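Local coordinates for protein beta-galactosidase/beta-glucuronidase (Faecalibacterium prausnitzii L2-6, PDB 6MVF) that binds flavin mononucleotide and is a family 2 glycoside hydrolase, a beta-glucuronidase of a human gut bacterium, at residues R427-T439 against M443-F456. Sequence-based numbering, arbitrary orientation.
Sequences RLTTIAHVSHTPT and MHRITDVESYNHYF
His-433 and Tyr-452 pair across two neighbouring parallel strands, 428-433 and 450-453, of the TIM barrel of this family 2 glycoside hydrolase; strands 391-398 and 482-487 continue the barrel to either side. Backbone bonds run from Ser-451 N to Ile-431 O, His-433 N to Ser-451 O and Asn-453 N to His-433 O. The tight part is a buried aromatic cluster. His-433 CB sits over the Tyr-452 face, 3.9 Å from the ring centroid, while the edge of the imidazole also turns to that face. With CG anti to its carbonyl carbon (chi1 -62°), His-433 sends NE2 to Glu-450 OE1, 2.8 Å away on the anti side of the carboxylate. His-444 ND1 takes the syn lone pair of the same oxygen, so two imidazoles grip it, and the edge of His-444 turns to the face of His-433 in an offset edge-to-face pair, planes 65° apart. A phenylalanine in place of His-444 would probably leave Glu-450 OE1 with His-433 as its one imidazole donor and Pro-438 O without its ring N-H. Toward solvent lie partly exposed Asp-448, whose OD2 accepts from Thr-429 N and forms a salt bridge with Lys-421, and, at the other end, Ser-435, where a water links its N to Asn-453 O and OG hydrogen-bonds His-454 ND1. Across the cluster, His-444 NE2 meets Pro-438 O at 2.6 Å, in the plane of the Pro-438 carbonyl and close to that of the His-444 imidazole.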
ATOM      1  N   ARG A 427      36.487 -14.775   5.705  1.00 28.27           N
ATOM      2  CA  ARG A 427      36.515 -13.967   4.498  1.00 35.11           C
ATOM      3  C   ARG A 427      37.947 -13.702   4.047  1.00 28.91           C
ATOM      4  O   ARG A 427      38.895 -13.721   4.839  1.00 28.33           O
ATOM      5  CB  ARG A 427      35.754 -12.639   4.690  1.00 36.41           C
ATOM      6  CG  ARG A 427      34.232 -12.813   4.776  1.00 33.26           C
ATOM      7  CD  ARG A 427      33.535 -11.483   4.971  1.00 29.24           C
ATOM      8  NE  ARG A 427      32.077 -11.567   4.849  1.00 30.83           N
ATOM      9  CZ  ARG A 427      31.246 -11.810   5.856  1.00 27.12           C
ATOM     10  NH1 ARG A 427      31.716 -12.022   7.076  1.00 24.31           N
ATOM     11  NH2 ARG A 427      29.939 -11.839   5.635  1.00 28.12           N
ATOM     12  N   LEU A 428      38.074 -13.466   2.744  1.00 25.28           N
ATOM     13  CA  LEU A 428      39.344 -13.124   2.120  1.00 27.42           C
ATOM     14  C   LEU A 428      39.657 -11.641   2.287  1.00 30.48           C
ATOM     15  O   LEU A 428      38.760 -10.797   2.262  1.00 32.38           O
ATOM     16  CB  LEU A 428      39.291 -13.485   0.638  1.00 23.76           C
ATOM     17  CG  LEU A 428      39.021 -14.968   0.400  1.00 26.46           C
ATOM     18  CD1 LEU A 428      38.841 -15.225  -1.066  1.00 25.55           C
ATOM     19  CD2 LEU A 428      40.149 -15.837   0.987  1.00 23.95           C
ATOM     20  N   THR A 429      40.937 -11.320   2.453  1.00 31.80           N
ATOM     21  CA  THR A 429      41.380  -9.932   2.432  1.00 34.75           C
ATOM     22  C   THR A 429      41.912  -9.580   1.044  1.00 35.35           C
ATOM     23  O   THR A 429      42.405 -10.443   0.309  1.00 35.34           O
ATOM     24  CB  THR A 429      42.447  -9.661   3.500  1.00 35.62           C
ATOM     25  OG1 THR A 429      43.567 -10.535   3.309  1.00 38.01           O
ATOM     26  CG2 THR A 429      41.876  -9.912   4.886  1.00 35.59           C
ATOM     27  N   THR A 430      41.764  -8.307   0.676  1.00 33.78           N
ATOM     28  CA  THR A 430      42.165  -7.807  -0.632  1.00 27.66           C
ATOM     29  C   THR A 430      42.799  -6.442  -0.432  1.00 28.13           C
ATOM     30  O   THR A 430      42.782  -5.884   0.668  1.00 25.29           O
ATOM     31  CB  THR A 430      40.976  -7.721  -1.626  1.00 30.29           C
ATOM     32  OG1 THR A 430      41.454  -7.480  -2.959  1.00 25.76           O
ATOM     33  CG2 THR A 430      39.995  -6.589  -1.252  1.00 26.01           C
ATOM     34  N   ILE A 431      43.343  -5.902  -1.524  1.00 28.22           N
ATOM     35  CA  ILE A 431      43.982  -4.593  -1.534  1.00 30.88           C
ATOM     36  C   ILE A 431      43.866  -4.035  -2.947  1.00 28.32           C
ATOM     37  O   ILE A 431      43.810  -4.786  -3.924  1.00 30.70           O
ATOM     38  CB  ILE A 431      45.459  -4.692  -1.045  1.00 32.69           C
ATOM     39  CG1 ILE A 431      46.108  -3.308  -0.963  1.00 27.85           C
ATOM     40  CG2 ILE A 431      46.297  -5.678  -1.919  1.00 23.54           C
ATOM     41  CD1 ILE A 431      47.291  -3.283  -0.062  1.00 26.68           C
ATOM     42  N   ALA A 432      43.823  -2.711  -3.067  1.00 29.11           N
ATOM     43  CA  ALA A 432      43.807  -2.069  -4.382  1.00 32.36           C
ATOM     44  C   ALA A 432      45.080  -1.244  -4.549  1.00 31.74           C
ATOM     45  O   ALA A 432      45.305  -0.277  -3.809  1.00 29.27           O
ATOM     46  CB  ALA A 432      42.557  -1.205  -4.565  1.00 31.52           C
ATOM     47  N   HIS A 433      45.919  -1.639  -5.506  1.00 31.23           N
ATOM     48  CA  HIS A 433      47.189  -0.957  -5.753  1.00 32.37           C
ATOM     49  C   HIS A 433      47.030   0.189  -6.753  1.00 33.51           C
ATOM     50  O   HIS A 433      46.263   0.092  -7.722  1.00 29.14           O
ATOM     51  CB  HIS A 433      48.233  -1.939  -6.290  1.00 29.12           C
ATOM     52  CG  HIS A 433      48.575  -3.051  -5.352  1.00 31.74           C
ATOM     53  ND1 HIS A 433      49.137  -2.833  -4.112  1.00 28.68           N
ATOM     54  CD2 HIS A 433      48.466  -4.396  -5.486  1.00 29.48           C
ATOM     55  CE1 HIS A 433      49.339  -3.996  -3.515  1.00 34.18           C
ATOM     56  NE2 HIS A 433      48.940  -4.959  -4.328  1.00 30.23           N
ATOM     57  N   VAL A 434      47.778   1.275  -6.519  1.00 30.50           N
ATOM     58  CA  VAL A 434      47.911   2.309  -7.545  1.00 35.44           C
ATOM     59  C   VAL A 434      48.677   1.748  -8.748  1.00 37.51           C
ATOM     60  O   VAL A 434      49.429   0.768  -8.650  1.00 36.30           O
ATOM     61  CB  VAL A 434      48.588   3.570  -6.973  1.00 36.21           C
ATOM     62  CG1 VAL A 434      50.065   3.329  -6.694  1.00 36.89           C
ATOM     63  CG2 VAL A 434      48.387   4.781  -7.908  1.00 35.94           C
ATOM     64  N   SER A 435      48.463   2.378  -9.906  1.00 35.90           N
ATOM     65  CA  SER A 435      48.928   1.808 -11.167  1.00 38.19           C
ATOM     66  C   SER A 435      50.436   1.560 -11.167  1.00 40.97           C
ATOM     67  O   SER A 435      50.904   0.529 -11.670  1.00 37.78           O
ATOM     68  CB  SER A 435      48.544   2.731 -12.319  1.00 31.84           C
ATOM     69  OG  SER A 435      48.754   2.093 -13.557  1.00 35.54           O
ATOM     70  N   HIS A 436      51.209   2.485 -10.606  1.00 41.62           N
ATOM     71  CA  HIS A 436      52.662   2.417 -10.690  1.00 38.84           C
ATOM     72  C   HIS A 436      53.288   1.604  -9.568  1.00 39.41           C
ATOM     73  O   HIS A 436      54.515   1.628  -9.419  1.00 46.00           O
ATOM     74  CB  HIS A 436      53.260   3.832 -10.717  1.00 43.07           C
ATOM     75  CG  HIS A 436      52.995   4.654  -9.484  1.00 50.61           C
ATOM     76  ND1 HIS A 436      51.976   5.583  -9.410  1.00 52.70           N
ATOM     77  CD2 HIS A 436      53.648   4.721  -8.296  1.00 37.17           C
ATOM     78  CE1 HIS A 436      52.001   6.169  -8.226  1.00 50.18           C
ATOM     79  NE2 HIS A 436      53.008   5.667  -7.531  1.00 38.60           N
ATOM     80  N   THR A 437      52.478   0.892  -8.787  1.00 40.10           N
ATOM     81  CA  THR A 437      52.988   0.071  -7.693  1.00 38.52           C
ATOM     82  C   THR A 437      53.992  -0.946  -8.224  1.00 40.67           C
ATOM     83  O   THR A 437      53.669  -1.697  -9.162  1.00 34.51           O
ATOM     84  CB  THR A 437      51.846  -0.660  -6.979  1.00 36.03           C
ATOM     85  OG1 THR A 437      51.013   0.293  -6.307  1.00 35.86           O
ATOM     86  CG2 THR A 437      52.392  -1.668  -5.955  1.00 28.41           C
ATOM     87  N   PRO A 438      55.205  -1.003  -7.667  1.00 41.35           N
ATOM     88  CA  PRO A 438      56.190  -1.993  -8.134  1.00 39.89           C
ATOM     89  C   PRO A 438      55.607  -3.402  -8.087  1.00 36.55           C
ATOM     90  O   PRO A 438      54.978  -3.795  -7.106  1.00 41.45           O
ATOM     91  CB  PRO A 438      57.363  -1.827  -7.154  1.00 31.75           C
ATOM     92  CG  PRO A 438      57.164  -0.502  -6.485  1.00 26.91           C
ATOM     93  CD  PRO A 438      55.686  -0.208  -6.519  1.00 29.62           C
ATOM     94  N   THR A 439      55.805  -4.167  -9.168  1.00 41.32           N
ATOM     95  CA  THR A 439      55.222  -5.510  -9.249  1.00 47.20           C
ATOM     96  C   THR A 439      55.913  -6.524  -8.340  1.00 43.94           C
ATOM     97  O   THR A 439      55.458  -7.668  -8.264  1.00 49.30           O
ATOM     98  CB  THR A 439      55.225  -6.021 -10.703  1.00 42.98           C
ATOM     99  OG1 THR A 439      56.522  -5.847 -11.292  1.00 45.04           O
ATOM    100  CG2 THR A 439      54.168  -5.281 -11.537  1.00 30.53           C
ATOM    101  N   MET A 443      54.469  -4.674  -0.742  1.00 38.33           N
ATOM    102  CA  MET A 443      53.021  -4.488  -0.808  1.00 34.94           C
ATOM    103  C   MET A 443      52.280  -5.718  -1.334  1.00 36.65           C
ATOM    104  O   MET A 443      51.051  -5.783  -1.210  1.00 40.26           O
ATOM    105  CB  MET A 443      52.664  -3.264  -1.662  1.00 33.07           C
ATOM    106  CG  MET A 443      53.087  -1.920  -1.046  1.00 35.99           C
ATOM    107  SD  MET A 443      52.715  -1.758   0.721  1.00 54.88           S
ATOM    108  CE  MET A 443      50.928  -1.529   0.673  1.00 36.54           C
ATOM    109  N   HIS A 444      52.977  -6.703  -1.883  1.00 28.85           N
ATOM    110  CA  HIS A 444      52.332  -7.915  -2.349  1.00 31.78           C
ATOM    111  C   HIS A 444      52.421  -9.033  -1.311  1.00 37.11           C
ATOM    112  O   HIS A 444      53.229  -8.998  -0.378  1.00 37.32           O
ATOM    113  CB  HIS A 444      52.946  -8.356  -3.667  1.00 27.94           C
ATOM    114  CG  HIS A 444      52.990  -7.261  -4.681  1.00 39.57           C
ATOM    115  ND1 HIS A 444      51.858  -6.779  -5.301  1.00 35.80           N
ATOM    116  CD2 HIS A 444      54.028  -6.538  -5.171  1.00 41.59           C
ATOM    117  CE1 HIS A 444      52.194  -5.817  -6.139  1.00 36.46           C
ATOM    118  NE2 HIS A 444      53.505  -5.650  -6.080  1.00 39.73           N
ATOM    119  N   ARG A 445      51.548 -10.025  -1.475  1.00 31.94           N
ATOM    120  CA  ARG A 445      51.495 -11.208  -0.625  1.00 38.39           C
ATOM    121  C   ARG A 445      51.150 -10.887   0.828  1.00 36.71           C
ATOM    122  O   ARG A 445      51.312 -11.748   1.704  1.00 41.91           O
ATOM    123  CB  ARG A 445      52.813 -12.003  -0.718  1.00 38.56           C
ATOM    124  CG  ARG A 445      53.221 -12.174  -2.165  1.00 34.65           C
ATOM    125  CD  ARG A 445      54.347 -13.132  -2.447  1.00 30.63           C
ATOM    126  NE  ARG A 445      54.280 -13.496  -3.865  1.00 36.52           N
ATOM    127  CZ  ARG A 445      54.690 -12.702  -4.856  1.00 34.93           C
ATOM    128  NH1 ARG A 445      55.207 -11.518  -4.561  1.00 27.72           N
ATOM    129  NH2 ARG A 445      54.577 -13.075  -6.130  1.00 23.96           N
ATOM    130  N   ILE A 446      50.664  -9.679   1.113  1.00 32.88           N
ATOM    131  CA  ILE A 446      50.130  -9.392   2.442  1.00 34.18           C
ATOM    132  C   ILE A 446      48.720  -9.953   2.585  1.00 35.75           C
ATOM    133  O   ILE A 446      48.398 -10.623   3.575  1.00 30.64           O
ATOM    134  CB  ILE A 446      50.143  -7.877   2.725  1.00 38.47           C
ATOM    135  CG1 ILE A 446      51.565  -7.330   2.809  1.00 34.74           C
ATOM    136  CG2 ILE A 446      49.383  -7.573   4.016  1.00 34.00           C
ATOM    137  CD1 ILE A 446      51.610  -5.854   3.168  1.00 38.92           C
ATOM    138  N   THR A 447      47.865  -9.682   1.599  1.00 31.36           N
ATOM    139  CA  THR A 447      46.463 -10.074   1.621  1.00 32.88           C
ATOM    140  C   THR A 447      46.247 -11.331   0.774  1.00 36.57           C
ATOM    141  O   THR A 447      47.106 -11.733  -0.014  1.00 34.40           O
ATOM    142  CB  THR A 447      45.577  -8.914   1.136  1.00 36.67           C
ATOM    143  OG1 THR A 447      45.952  -8.520  -0.195  1.00 30.56           O
ATOM    144  CG2 THR A 447      45.693  -7.699   2.086  1.00 25.72           C
ATOM    145  N   ASP A 448      45.081 -11.965   0.966  1.00 36.41           N
ATOM    146  CA  ASP A 448      44.776 -13.233   0.293  1.00 33.01           C
ATOM    147  C   ASP A 448      44.672 -13.072  -1.222  1.00 35.18           C
ATOM    148  O   ASP A 448      44.997 -14.001  -1.976  1.00 36.90           O
ATOM    149  CB  ASP A 448      43.466 -13.837   0.830  1.00 31.00           C
ATOM    150  CG  ASP A 448      43.472 -14.044   2.351  1.00 39.41           C
ATOM    151  OD1 ASP A 448      44.508 -14.482   2.906  1.00 39.27           O
ATOM    152  OD2 ASP A 448      42.428 -13.771   2.993  1.00 36.19           O
ATOM    153  N   VAL A 449      44.181 -11.927  -1.686  1.00 29.95           N
ATOM    154  CA  VAL A 449      44.061 -11.625  -3.103  1.00 28.25           C
ATOM    155  C   VAL A 449      44.451 -10.160  -3.269  1.00 31.90           C
ATOM    156  O   VAL A 449      44.680  -9.444  -2.289  1.00 28.58           O
ATOM    157  CB  VAL A 449      42.641 -11.909  -3.659  1.00 34.19           C
ATOM    158  CG1 VAL A 449      42.271 -13.389  -3.503  1.00 28.95           C
ATOM    159  CG2 VAL A 449      41.590 -11.031  -2.974  1.00 29.25           C
ATOM    160  N   GLU A 450      44.559  -9.723  -4.526  1.00 27.20           N
ATOM    161  CA  GLU A 450      45.203  -8.450  -4.840  1.00 31.67           C
ATOM    162  C   GLU A 450      44.636  -7.907  -6.140  1.00 30.52           C
ATOM    163  O   GLU A 450      44.295  -8.667  -7.050  1.00 29.52           O
ATOM    164  CB  GLU A 450      46.731  -8.577  -4.983  1.00 23.07           C
ATOM    165  CG  GLU A 450      47.473  -8.963  -3.710  1.00 30.51           C
ATOM    166  CD  GLU A 450      48.996  -8.839  -3.844  1.00 37.58           C
ATOM    167  OE1 GLU A 450      49.487  -7.749  -4.238  1.00 32.25           O
ATOM    168  OE2 GLU A 450      49.704  -9.836  -3.555  1.00 39.24           O
ATOM    169  N   SER A 451      44.569  -6.584  -6.233  1.00 24.56           N
ATOM    170  CA  SER A 451      44.083  -5.965  -7.453  1.00 29.30           C
ATOM    171  C   SER A 451      44.851  -4.682  -7.748  1.00 28.19           C
ATOM    172  O   SER A 451      45.384  -4.024  -6.847  1.00 29.55           O
ATOM    173  CB  SER A 451      42.574  -5.677  -7.380  1.00 29.52           C
ATOM    174  OG  SER A 451      41.810  -6.867  -7.519  1.00 34.23           O
ATOM    175  N   TYR A 452      44.871  -4.322  -9.023  1.00 25.87           N
ATOM    176  CA  TYR A 452      45.489  -3.092  -9.481  1.00 33.73           C
ATOM    177  C   TYR A 452      44.449  -2.136 -10.055  1.00 34.34           C
ATOM    178  O   TYR A 452      43.441  -2.552 -10.640  1.00 30.14           O
ATOM    179  CB  TYR A 452      46.556  -3.377 -10.537  1.00 28.79           C
ATOM    180  CG  TYR A 452      47.945  -3.605  -9.998  1.00 27.94           C
ATOM    181  CD1 TYR A 452      48.340  -4.851  -9.561  1.00 31.66           C
ATOM    182  CD2 TYR A 452      48.881  -2.574  -9.966  1.00 37.79           C
ATOM    183  CE1 TYR A 452      49.632  -5.074  -9.099  1.00 38.81           C
ATOM    184  CE2 TYR A 452      50.177  -2.781  -9.508  1.00 32.36           C
ATOM    185  CZ  TYR A 452      50.550  -4.040  -9.073  1.00 38.85           C
ATOM    186  OH  TYR A 452      51.833  -4.273  -8.602  1.00 37.84           O
ATOM    187  N   ASN A 453      44.711  -0.843  -9.867  1.00 30.86           N
ATOM    188  CA  ASN A 453      43.958   0.222 -10.510  1.00 29.55           C
ATOM    189  C   ASN A 453      44.737   0.679 -11.752  1.00 38.93           C
ATOM    190  O   ASN A 453      45.787   1.324 -11.634  1.00 37.45           O
ATOM    191  CB  ASN A 453      43.734   1.372  -9.530  1.00 27.69           C
ATOM    192  CG  ASN A 453      42.873   0.971  -8.339  1.00 32.20           C
ATOM    193  OD1 ASN A 453      42.317  -0.125  -8.295  1.00 30.84           O
ATOM    194  ND2 ASN A 453      42.745   1.870  -7.376  1.00 31.06           N
ATOM    195  N   HIS A 454      44.228   0.356 -12.945  1.00 31.04           N
ATOM    196  CA  HIS A 454      44.917   0.704 -14.177  1.00 30.65           C
ATOM    197  C   HIS A 454      44.047   1.552 -15.091  1.00 40.15           C
ATOM    198  O   HIS A 454      42.836   1.325 -15.212  1.00 36.86           O
ATOM    199  CB  HIS A 454      45.363  -0.542 -14.920  1.00 37.49           C
ATOM    200  CG  HIS A 454      46.604  -1.149 -14.356  1.00 42.36           C
ATOM    201  ND1 HIS A 454      47.751  -0.415 -14.133  1.00 38.60           N
ATOM    202  CD2 HIS A 454      46.875  -2.410 -13.946  1.00 37.03           C
ATOM    203  CE1 HIS A 454      48.675  -1.200 -13.608  1.00 38.63           C
ATOM    204  NE2 HIS A 454      48.170  -2.417 -13.489  1.00 35.02           N
ATOM    205  N   TYR A 455      44.683   2.517 -15.758  1.00 38.44           N
ATOM    206  CA  TYR A 455      43.991   3.378 -16.708  1.00 31.97           C
ATOM    207  C   TYR A 455      44.806   3.526 -17.988  1.00 34.66           C
ATOM    208  O   TYR A 455      44.873   4.605 -18.586  1.00 32.82           O
ATOM    209  CB  TYR A 455      43.681   4.742 -16.093  1.00 34.35           C
ATOM    210  CG  TYR A 455      42.731   4.721 -14.905  1.00 36.03           C
ATOM    211  CD1 TYR A 455      41.349   4.841 -15.092  1.00 35.54           C
ATOM    212  CD2 TYR A 455      43.210   4.609 -13.600  1.00 29.43           C
ATOM    213  CE1 TYR A 455      40.467   4.837 -14.020  1.00 33.53           C
ATOM    214  CE2 TYR A 455      42.332   4.602 -12.515  1.00 42.92           C
ATOM    215  CZ  TYR A 455      40.958   4.715 -12.738  1.00 36.36           C
ATOM    216  OH  TYR A 455      40.080   4.725 -11.685  1.00 30.83           O
ATOM    217  N   PHE A 456      45.428   2.436 -18.437  1.00 37.27           N
ATOM    218  CA  PHE A 456      46.080   2.447 -19.737  1.00 35.79           C
ATOM    219  C   PHE A 456      45.049   2.717 -20.820  1.00 33.44           C
ATOM    220  O   PHE A 456      44.109   1.938 -21.008  1.00 36.05           O
ATOM    221  CB  PHE A 456      46.801   1.127 -19.997  1.00 36.88           C
ATOM    222  CG  PHE A 456      47.741   0.734 -18.900  1.00 39.53           C
ATOM    223  CD1 PHE A 456      48.824   1.537 -18.584  1.00 39.85           C
ATOM    224  CD2 PHE A 456      47.545  -0.444 -18.194  1.00 33.55           C
ATOM    225  CE1 PHE A 456      49.681   1.189 -17.578  1.00 33.42           C
ATOM    226  CE2 PHE A 456      48.393  -0.804 -17.198  1.00 35.29           C
ATOM    227  CZ  PHE A 456      49.469   0.017 -16.882  1.00 43.65           C
TER
HETATM  228  O   HOH W   1      46.145   4.000 -10.428  1.00 34.47           O